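Local coordinates for protein PHO85 cyclin-10 (Saccharomyces cerevisiae, PDB 4KRD) that serves as the cyclin partner of the kinase PHO85, directing it to phosphorylate and restrain glycogen synthase and so limiting glycogen accumulation when growth conditions are favourable, at residues 152-155 with 156-159; 169-172 with 173-177; 140-143 with 144-147; 81-84 with 85-88. All blocks are in the same frame, centred on the assembly; numbering follows the deposited sequence. Where two conformers were deposited one is given.

Contact 1 of 4, residues 152-155 with 156-159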
loop_
_atom_site.group_PDB
_atom_site.type_symbol
_atom_site.label_atom_id
_atom_site.label_comp_id
_atom_site.label_asym_id
_atom_site.label_seq_id
_atom_site.Cartn_x
_atom_site.Cartn_y
_atom_site.Cartn_z
ATOM N N VAL B 152 9.515 -7.504 -8.134
ATOM C CA VAL B 152 9.777 -8.834 -7.620
ATOM C C VAL B 152 10.114 -9.759 -8.768
ATOM O O VAL B 152 9.813 -9.459 -9.922
ATOM C CB VAL B 152 8.581 -9.410 -6.828
ATOM C CG1 VAL B 152 8.292 -8.543 -5.617
ATOM C CG2 VAL B 152 7.354 -9.543 -7.723
ATOM N N HIS B 153 10.749 -10.876 -8.444
ATOM C CA HIS B 153 11.027 -11.908 -9.428
ATOM C C HIS B 153 9.755 -12.361 -10.120
ATOM O O HIS B 153 8.664 -12.331 -9.539
ATOM C CB HIS B 153 11.723 -13.097 -8.762
ATOM C CG HIS B 153 13.064 -12.754 -8.198
ATOM N ND1 HIS B 153 14.170 -12.537 -8.995
ATOM C CD2 HIS B 153 13.473 -12.558 -6.923
ATOM C CE1 HIS B 153 15.205 -12.232 -8.232
ATOM N NE2 HIS B 153 14.810 -12.243 -6.971
ATOM N N SER B 154 9.896 -12.785 -11.368
ATOM C CA SER B 154 8.756 -13.262 -12.133
ATOM C C SER B 154 8.154 -14.491 -11.465
ATOM O O SER B 154 8.839 -15.225 -10.751
ATOM C CB SER B 154 9.179 -13.608 -13.562
ATOM O OG SER B 154 10.137 -14.651 -13.547
ATOM N N HIS B 155 6.869 -14.712 -11.706
ATOM C CA HIS B 155 6.194 -15.881 -11.170
ATOM C C HIS B 155 6.887 -17.151 -11.662
ATOM O O HIS B 155 6.984 -18.142 -10.938
ATOM C CB HIS B 155 4.730 -15.871 -11.603
ATOM C CG HIS B 155 3.825 -16.621 -10.680
ATOM N ND1 HIS B 155 3.207 -17.798 -11.039
ATOM C CD2 HIS B 155 3.440 -16.364 -9.409
ATOM C CE1 HIS B 155 2.470 -18.229 -10.032
ATOM N NE2 HIS B 155 2.593 -17.376 -9.031
ATOM N N GLU B 156 7.370 -17.109 -12.901
ATOM C CA GLU B 156 8.084 -18.233 -13.494
ATOM C C GLU B 156 9.387 -18.508 -12.748
ATOM O O GLU B 156 9.628 -19.622 -12.295
ATOM C CB GLU B 156 8.375 -17.946 -14.970
ATOM C CG GLU B 156 8.930 -19.129 -15.745
ATOM C CD GLU B 156 8.927 -18.880 -17.243
ATOM O OE1 GLU B 156 9.017 -17.702 -17.640
ATOM O OE2 GLU B 156 8.827 -19.857 -18.019
ATOM N N TYR B 157 10.222 -17.482 -12.624
ATOM C CA TYR B 157 11.491 -17.609 -11.927
ATOM C C TYR B 157 11.349 -18.096 -10.480
ATOM O O TYR B 157 12.047 -19.031 -10.056
ATOM C CB TYR B 157 12.251 -16.288 -11.951
ATOM C CG TYR B 157 13.638 -16.416 -11.377
ATOM C CD1 TYR B 157 14.621 -17.118 -12.061
ATOM C CD2 TYR B 157 13.968 -15.847 -10.153
ATOM C CE1 TYR B 157 15.893 -17.252 -11.547
ATOM C CE2 TYR B 157 15.246 -15.972 -9.630
ATOM C CZ TYR B 157 16.204 -16.677 -10.337
ATOM O OH TYR B 157 17.480 -16.823 -9.840
ATOM N N PHE B 158 10.462 -17.467 -9.712
ATOM C CA PHE B 158 10.267 -17.896 -8.316
ATOM C C PHE B 158 9.789 -19.354 -8.195
ATOM O O PHE B 158 10.281 -20.112 -7.355
ATOM C CB PHE B 158 9.328 -16.952 -7.557
ATOM C CG PHE B 158 9.420 -17.091 -6.058
ATOM C CD1 PHE B 158 10.416 -16.441 -5.352
ATOM C CD2 PHE B 158 8.525 -17.893 -5.359
ATOM C CE1 PHE B 158 10.517 -16.583 -3.966
ATOM C CE2 PHE B 158 8.618 -18.035 -3.977
ATOM C CZ PHE B 158 9.619 -17.384 -3.280
ATOM N N SER B 159 8.823 -19.744 -9.021
ATOM C CA SER B 159 8.366 -21.132 -9.061
ATOM C C SER B 159 9.527 -22.120 -9.237
ATOM O O SER B 159 9.663 -23.075 -8.474
ATOM C CB SER B 159 7.369 -21.323 -10.205
ATOM O OG SER B 159 6.215 -20.532 -10.006
#
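His-153 lays its imidazole beside the phenol ring of Tyr-157 at the N-capped start of helix 155-162, in the cyclin domain. The two side chains point the same way, but their planes are turned 39° apart, which makes neither a stack nor an edge-to-face pair. The nearest touch is between His-153 ND1 and Tyr-157 CD2, at 3.5 Å. Both rings are also held at their far sides by the end of helix 84-95, where NE2 of His-153 bonds to Cys-95 O and the Tyr-157 hydroxyl to Lys-94 O. Were an alanine to stand here, Cys-95 O would probably lose its imidazole partner and a gap would open along the CD2 side of the Tyr-157 ring.

Ser-154 is the N-cap. Its OG stands between the backbone N and the carbonyl carbon (chi1 62°), where it can accept the N-H of Tyr-157, 3.0 Å from OG to N. Its own carbonyl O begins the regular pattern, taking Phe-158 N in an almost straight bond of 3.0 Å.

His-155 turns its ring toward helix 166-180, packing on Lys-166 and Thr-170, while Ser-159 OG sits over one face of it. That hydroxyl and its own backbone N share one acceptor, arriving at His-155 O from opposite faces of the carbonyl plane, Ser-159 OG at 2.7 Å and Ser-159 N at 3.1 Å.

Contact 2 of 4, residues 169-172 with 173-177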
loop_
_atom_site.group_PDB
_atom_site.type_symbol
_atom_site.label_atom_id
_atom_site.label_comp_id
_atom_site.label_asym_id
_atom_site.label_seq_id
_atom_site.Cartn_x
_atom_site.Cartn_y
_atom_site.Cartn_z
ATOM N N LEU B 169 2.187 -22.198 -6.802
ATOM C CA LEU B 169 2.686 -20.952 -6.220
ATOM C C LEU B 169 1.554 -19.948 -6.002
ATOM O O LEU B 169 1.435 -19.344 -4.938
ATOM C CB LEU B 169 3.784 -20.335 -7.089
ATOM C CG LEU B 169 4.403 -19.028 -6.573
ATOM C CD1 LEU B 169 4.864 -19.139 -5.120
ATOM C CD2 LEU B 169 5.541 -18.559 -7.452
ATOM N N THR B 170 0.714 -19.788 -7.014
ATOM C CA THR B 170 -0.440 -18.918 -6.903
ATOM C C THR B 170 -1.367 -19.386 -5.789
ATOM O O THR B 170 -1.857 -18.574 -5.002
ATOM C CB THR B 170 -1.200 -18.837 -8.233
ATOM O OG1 THR B 170 -0.301 -18.356 -9.237
ATOM C CG2 THR B 170 -2.415 -17.898 -8.122
ATOM N N LYS B 171 -1.608 -20.674 -5.724
ATOM C CA LYS B 171 -2.468 -21.232 -4.726
ATOM C C LYS B 171 -1.935 -20.990 -3.312
ATOM O O LYS B 171 -2.677 -20.737 -2.406
ATOM C CB LYS B 171 -2.653 -22.710 -4.993
ATOM C CG LYS B 171 -3.590 -23.376 -4.070
ATOM C CD LYS B 171 -3.671 -24.850 -4.299
ATOM C CE LYS B 171 -4.558 -25.163 -5.462
ATOM N NZ LYS B 171 -4.184 -26.422 -6.201
ATOM N N LEU B 172 -0.632 -21.083 -3.155
ATOM C CA LEU B 172 0.011 -20.853 -1.869
ATOM C C LEU B 172 0.020 -19.377 -1.447
ATOM O O LEU B 172 -0.235 -19.077 -0.282
ATOM C CB LEU B 172 1.426 -21.425 -1.870
ATOM C CG LEU B 172 1.496 -22.959 -1.970
ATOM C CD1 LEU B 172 2.938 -23.407 -1.954
ATOM C CD2 LEU B 172 0.674 -23.635 -0.848
ATOM N N GLU B 173 0.316 -18.465 -2.374
ATOM C CA GLU B 173 0.205 -17.025 -2.080
ATOM C C GLU B 173 -1.160 -16.681 -1.508
ATOM O O GLU B 173 -1.265 -15.983 -0.507
ATOM C CB GLU B 173 0.372 -16.168 -3.338
ATOM C CG GLU B 173 1.718 -16.210 -3.996
ATOM C CD GLU B 173 1.738 -15.373 -5.280
ATOM O OE1 GLU B 173 0.745 -15.392 -6.031
ATOM O OE2 GLU B 173 2.756 -14.711 -5.537
ATOM N N VAL B 174 -2.209 -17.141 -2.182
ATOM C CA VAL B 174 -3.564 -16.779 -1.804
ATOM C C VAL B 174 -3.979 -17.461 -0.504
ATOM O O VAL B 174 -4.685 -16.876 0.298
ATOM C CB VAL B 174 -4.571 -17.123 -2.916
ATOM C CG1 VAL B 174 -5.994 -16.886 -2.439
ATOM C CG2 VAL B 174 -4.282 -16.306 -4.163
ATOM N N SER B 175 -3.549 -18.702 -0.308
ATOM C CA SER B 175 -3.872 -19.413 0.921
ATOM C C SER B 175 -3.318 -18.681 2.144
ATOM O O SER B 175 -4.011 -18.529 3.144
ATOM C CB SER B 175 -3.334 -20.850 0.879
ATOM O OG SER B 175 -3.953 -21.589 -0.162
ATOM N N LEU B 176 -2.066 -18.234 2.071
ATOM C CA LEU B 176 -1.473 -17.557 3.218
ATOM C C LEU B 176 -2.173 -16.209 3.388
ATOM O O LEU B 176 -2.547 -15.820 4.486
ATOM C CB LEU B 176 0.029 -17.366 3.034
ATOM C CG LEU B 176 0.707 -16.558 4.137
ATOM C CD1 LEU B 176 0.455 -17.231 5.507
ATOM C CD2 LEU B 176 2.180 -16.384 3.862
ATOM N N LEU B 177 -2.376 -15.511 2.277
ATOM C CA LEU B 177 -3.058 -14.215 2.325
ATOM C C LEU B 177 -4.440 -14.316 3.002
ATOM O O LEU B 177 -4.739 -13.571 3.947
ATOM C CB LEU B 177 -3.155 -13.629 0.906
ATOM C CG LEU B 177 -3.815 -12.253 0.764
ATOM C CD1 LEU B 177 -2.992 -11.207 1.455
ATOM C CD2 LEU B 177 -4.006 -11.907 -0.719
#
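Glu-173 folds its side chain back over the preceding turn of helix 166-180, part of the cyclin fold, and this i to i+4 overlap brings its CG to 3.3 Å from Leu-169 O. The same carbonyl accepts Glu-173 N at 2.9 Å in a nearly straight bond. With CG anti to the carbonyl carbon (chi1 -65°) and the chain extended beyond it, the carboxylate is carried back alongside Thr-170, where OE1 comes to 3.8 Å from Thr-170 CA.

One step outward, the two carboxylate oxygens have different tasks. OE2 forms salt bridges with Lys-146 and Arg-142 of helix 130-148, whereas OE1, like Thr-170 OG1, bonds to the backbone of the other protein in the assembly. A leucine in its place would be likely to leave Lys-146 and Arg-142 without the buried acid they share and the partner backbone without its bond to OE1.

Next along the same turn, Val-174 rests CG2 against Thr-170 O at 3.4 Å. Ser-175 leans on the helix more directly: its N bonds to Lys-171 O, while its OG also meets Asn-73 and Glu-70, and that hydroxyl lies 2.7 Å from Lys-171 O.

Contact 3 of 4, residues 140-143 with 144-147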
loop_
_atom_site.group_PDB
_atom_site.type_symbol
_atom_site.label_atom_id
_atom_site.label_comp_id
_atom_site.label_asym_id
_atom_site.label_seq_id
_atom_site.Cartn_x
_atom_site.Cartn_y
_atom_site.Cartn_z
ATOM N N ALA B 140 5.331 -17.504 2.515
ATOM C CA ALA B 140 5.698 -16.359 3.351
ATOM C C ALA B 140 6.779 -15.512 2.695
ATOM O O ALA B 140 6.761 -14.278 2.778
ATOM C CB ALA B 140 6.130 -16.820 4.746
ATOM N N VAL B 141 7.725 -16.166 2.029
ATOM C CA VAL B 141 8.742 -15.413 1.314
ATOM C C VAL B 141 8.118 -14.664 0.142
ATOM O O VAL B 141 8.420 -13.507 -0.062
ATOM C CB VAL B 141 9.917 -16.286 0.828
ATOM C CG1 VAL B 141 10.809 -15.496 -0.143
ATOM C CG2 VAL B 141 10.723 -16.808 2.033
ATOM N N ARG B 142 7.245 -15.325 -0.609
ATOM C CA ARG B 142 6.690 -14.731 -1.824
ATOM C C ARG B 142 5.798 -13.549 -1.486
ATOM O O ARG B 142 5.901 -12.484 -2.096
ATOM C CB ARG B 142 5.937 -15.786 -2.655
ATOM C CG ARG B 142 5.291 -15.240 -3.940
ATOM C CD ARG B 142 6.330 -14.674 -4.916
ATOM N NE ARG B 142 5.765 -14.482 -6.255
ATOM C CZ ARG B 142 6.406 -13.888 -7.253
ATOM N NH1 ARG B 142 7.632 -13.424 -7.060
ATOM N NH2 ARG B 142 5.823 -13.754 -8.433
ATOM N N LEU B 143 4.937 -13.727 -0.489
ATOM C CA LEU B 143 4.025 -12.673 -0.058
ATOM C C LEU B 143 4.828 -11.496 0.487
ATOM O O LEU B 143 4.520 -10.332 0.226
ATOM C CB LEU B 143 3.064 -13.227 1.011
ATOM C CG LEU B 143 1.639 -12.684 1.063
ATOM C CD1 LEU B 143 1.090 -12.496 -0.344
ATOM C CD2 LEU B 143 0.722 -13.609 1.882
ATOM N N SER B 144 5.876 -11.812 1.240
ATOM C CA SER B 144 6.744 -10.796 1.805
ATOM C C SER B 144 7.345 -9.883 0.732
ATOM O O SER B 144 7.314 -8.653 0.870
ATOM C CB SER B 144 7.864 -11.441 2.642
ATOM O OG SER B 144 8.816 -10.456 2.997
ATOM N N THR B 145 7.888 -10.473 -0.333
ATOM C CA THR B 145 8.479 -9.670 -1.399
ATOM C C THR B 145 7.439 -8.754 -2.058
ATOM O O THR B 145 7.749 -7.623 -2.416
ATOM C CB THR B 145 9.176 -10.519 -2.505
ATOM O OG1 THR B 145 8.207 -11.318 -3.195
ATOM C CG2 THR B 145 10.285 -11.401 -1.913
ATOM N N LYS B 146 6.208 -9.240 -2.188
ATOM C CA LYS B 146 5.142 -8.466 -2.827
ATOM C C LYS B 146 4.611 -7.333 -1.934
ATOM O O LYS B 146 4.130 -6.319 -2.433
ATOM C CB LYS B 146 4.005 -9.394 -3.273
ATOM C CG LYS B 146 4.354 -10.208 -4.501
ATOM C CD LYS B 146 3.175 -10.955 -5.097
ATOM C CE LYS B 146 3.576 -11.624 -6.414
ATOM N NZ LYS B 146 2.468 -12.383 -7.042
ATOM N N LEU B 147 4.685 -7.523 -0.618
ATOM C CA LEU B 147 4.391 -6.466 0.349
ATOM C C LEU B 147 5.466 -5.381 0.395
ATOM O O LEU B 147 5.209 -4.257 0.836
ATOM C CB LEU B 147 4.277 -7.051 1.748
ATOM C CG LEU B 147 3.043 -7.880 2.087
ATOM C CD1 LEU B 147 3.262 -8.563 3.437
ATOM C CD2 LEU B 147 1.807 -7.014 2.137
HETATM O O HOH W 1 9.396 -12.809 -5.113
#
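Lys-146 passes its CE over one face of the Arg-142 guanidinium, 3.6 Å from Arg-142 NE and set toward the rim of the group, as the two side chains cross obliquely one turn apart on helix 130-148. The lysine chain runs extended beyond CG. The arginine turns about its CB-CG bond (chi2 62°), which carries the guanidinium outward and slightly toward the C-terminal end, where the lysine leans back to meet it. Arg-142 NH2 and Lys-146 NZ come within 3.9 Å, yet the pair is drawn together around the Glu-173 carboxylate and need not be unfavourable.

The flat group is further pinned by its edge. A water lying in the guanidinium plane accepts from Arg-142 NH1 at 2.7 Å and donates to Thr-145 OG1 at the same length, while NH1 also bonds to His-153 O. Thr-145 can serve this bridge because its OG1 stands between backbone N and carbonyl carbon (chi1 65°), close to the preceding turn. From there the hydroxyl gives its proton to Arg-142 O at 2.8 Å. That carbonyl also accepts Lys-146 N, a longer bond of 3.3 Å, and both donors approach from one face of its plane.

On other sides of the helix, Ser-144 OG bonds to Val-101 O of helix 99-113, and Leu-143 packs on Leu-176 and Leu-177. Lys-146 NZ additionally bonds to the backbone of the other protein in the assembly. A buried lysine joined to a glutamate of a nearby helix, both gripping the partner's backbone, is consistent with the conserved lysine-glutamate pair by which a cyclin box holds its kinase.

Contact 4 of 4, residues 81-84 with 85-88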
loop_
_atom_site.group_PDB
_atom_site.type_symbol
_atom_site.label_atom_id
_atom_site.label_comp_id
_atom_site.label_asym_id
_atom_site.label_seq_id
_atom_site.Cartn_x
_atom_site.Cartn_y
_atom_site.Cartn_z
ATOM N N THR B 81 12.902 -32.497 -0.855
ATOM C CA THR B 81 14.259 -32.851 -1.250
ATOM C C THR B 81 15.298 -32.162 -0.360
ATOM O O THR B 81 16.329 -32.748 -0.023
ATOM C CB THR B 81 14.519 -32.455 -2.712
ATOM O OG1 THR B 81 14.254 -31.055 -2.876
ATOM C CG2 THR B 81 13.608 -33.238 -3.642
ATOM N N LEU B 82 15.024 -30.916 0.020
ATOM C CA LEU B 82 15.941 -30.160 0.862
ATOM C C LEU B 82 15.352 -29.891 2.248
ATOM O O LEU B 82 14.140 -29.742 2.398
ATOM C CB LEU B 82 16.302 -28.837 0.188
ATOM C CG LEU B 82 16.965 -28.881 -1.192
ATOM C CD1 LEU B 82 17.161 -27.467 -1.730
ATOM C CD2 LEU B 82 18.295 -29.626 -1.160
ATOM N N SER B 83 16.211 -29.831 3.262
ATOM C CA SER B 83 15.769 -29.455 4.599
ATOM C C SER B 83 15.318 -28.000 4.569
ATOM O O SER B 83 15.569 -27.299 3.592
ATOM C CB SER B 83 16.911 -29.613 5.603
ATOM O OG SER B 83 18.007 -28.790 5.252
ATOM N N SER B 84 14.671 -27.539 5.636
ATOM C CA SER B 84 14.281 -26.126 5.723
ATOM C C SER B 84 15.472 -25.187 5.567
ATOM O O SER B 84 15.402 -24.195 4.834
ATOM C CB SER B 84 13.573 -25.827 7.048
ATOM O OG SER B 84 12.310 -26.445 7.085
ATOM N N ALA B 85 16.561 -25.489 6.269
ATOM C CA ALA B 85 17.736 -24.623 6.243
ATOM C C ALA B 85 18.350 -24.564 4.848
ATOM O O ALA B 85 18.709 -23.491 4.370
ATOM C CB ALA B 85 18.761 -25.082 7.264
ATOM N N ASP B 86 18.450 -25.715 4.188
ATOM C CA ASP B 86 19.048 -25.773 2.857
ATOM C C ASP B 86 18.132 -25.151 1.802
ATOM O O ASP B 86 18.602 -24.569 0.827
ATOM C CB ASP B 86 19.378 -27.218 2.461
ATOM C CG ASP B 86 20.480 -27.833 3.319
ATOM O OD1 ASP B 86 21.284 -27.076 3.904
ATOM O OD2 ASP B 86 20.541 -29.083 3.401
ATOM N N PHE B 87 16.825 -25.296 1.991
ATOM C CA PHE B 87 15.855 -24.723 1.068
ATOM C C PHE B 87 15.959 -23.204 1.118
ATOM O O PHE B 87 15.942 -22.524 0.089
ATOM C CB PHE B 87 14.449 -25.177 1.437
ATOM C CG PHE B 87 13.395 -24.756 0.455
ATOM C CD1 PHE B 87 13.585 -24.947 -0.907
ATOM C CD2 PHE B 87 12.198 -24.200 0.898
ATOM C CE1 PHE B 87 12.609 -24.572 -1.825
ATOM C CE2 PHE B 87 11.212 -23.826 -0.007
ATOM C CZ PHE B 87 11.421 -24.009 -1.381
ATOM N N LEU B 88 16.078 -22.681 2.331
ATOM C CA LEU B 88 16.243 -21.253 2.533
ATOM C C LEU B 88 17.549 -20.748 1.920
ATOM O O LEU B 88 17.591 -19.648 1.378
ATOM C CB LEU B 88 16.154 -20.909 4.021
ATOM C CG LEU B 88 14.736 -20.801 4.585
ATOM C CD1 LEU B 88 14.742 -20.788 6.110
ATOM C CD2 LEU B 88 14.055 -19.547 4.019
HETATM O O HOH W 2 18.967 -30.920 2.655
#
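Leu-82 and Phe-87 close over the first turn of helix 84-95, their CB atoms 4.3 Å apart. The leucine has CG anti to its carbonyl carbon (chi1 -59°) and is extended beyond, so that its CD1 reaches the edge of the Phe-87 ring, near the ring plane. The phenylalanine sends CG the opposite way from its backbone N (chi1 -174°), and its ring runs on past Leu-82 to Ile-138 and the ring of His-134 on helix 130-148.

Between these two lies the cap. Ser-83 OG is turned in over its own backbone and accepts Asp-86 N at 3.3 Å, a bond close to straight, while Ser-83 O takes Phe-87 N at 2.9 Å. The serine's backbone N is reached through a water, which accepts from Ser-83 N at 3.0 Å and donates to Asp-86 OD2, while OD1 forms a salt bridge with Lys-89. The carboxylate's charge at the helix start may also be eased by the positive end of the helix dipole.

Ser-84 O accepts Leu-88 N at 3.0 Å, and the Ser-84 side chain packs on Val-133 and Ile-137. The whole is a serine N-cap with a water inserted where a capping box would bond directly, flanked by a hydrophobic staple of Leu-82 and Phe-87.

Overall arrangement
Contacts 2 and 3 are buried turns within helices 166-180 and 130-148, and they join through the salt bridges of Glu-173, with the other protein chain touching both. Contacts 1 and 4 are only partly buried and start helices. Each uses a serine cap, but one is supported by aromatic rings and the other by an apolar staple and a water. Contact 1 touches both contact 2, through His-155 and Thr-170, and contact 3, through Arg-142, so three of the four form one assembly near the partner chain. Contact 4 stands apart, its nearest atoms about 5 Å from contact 3, and no other chain reaches it.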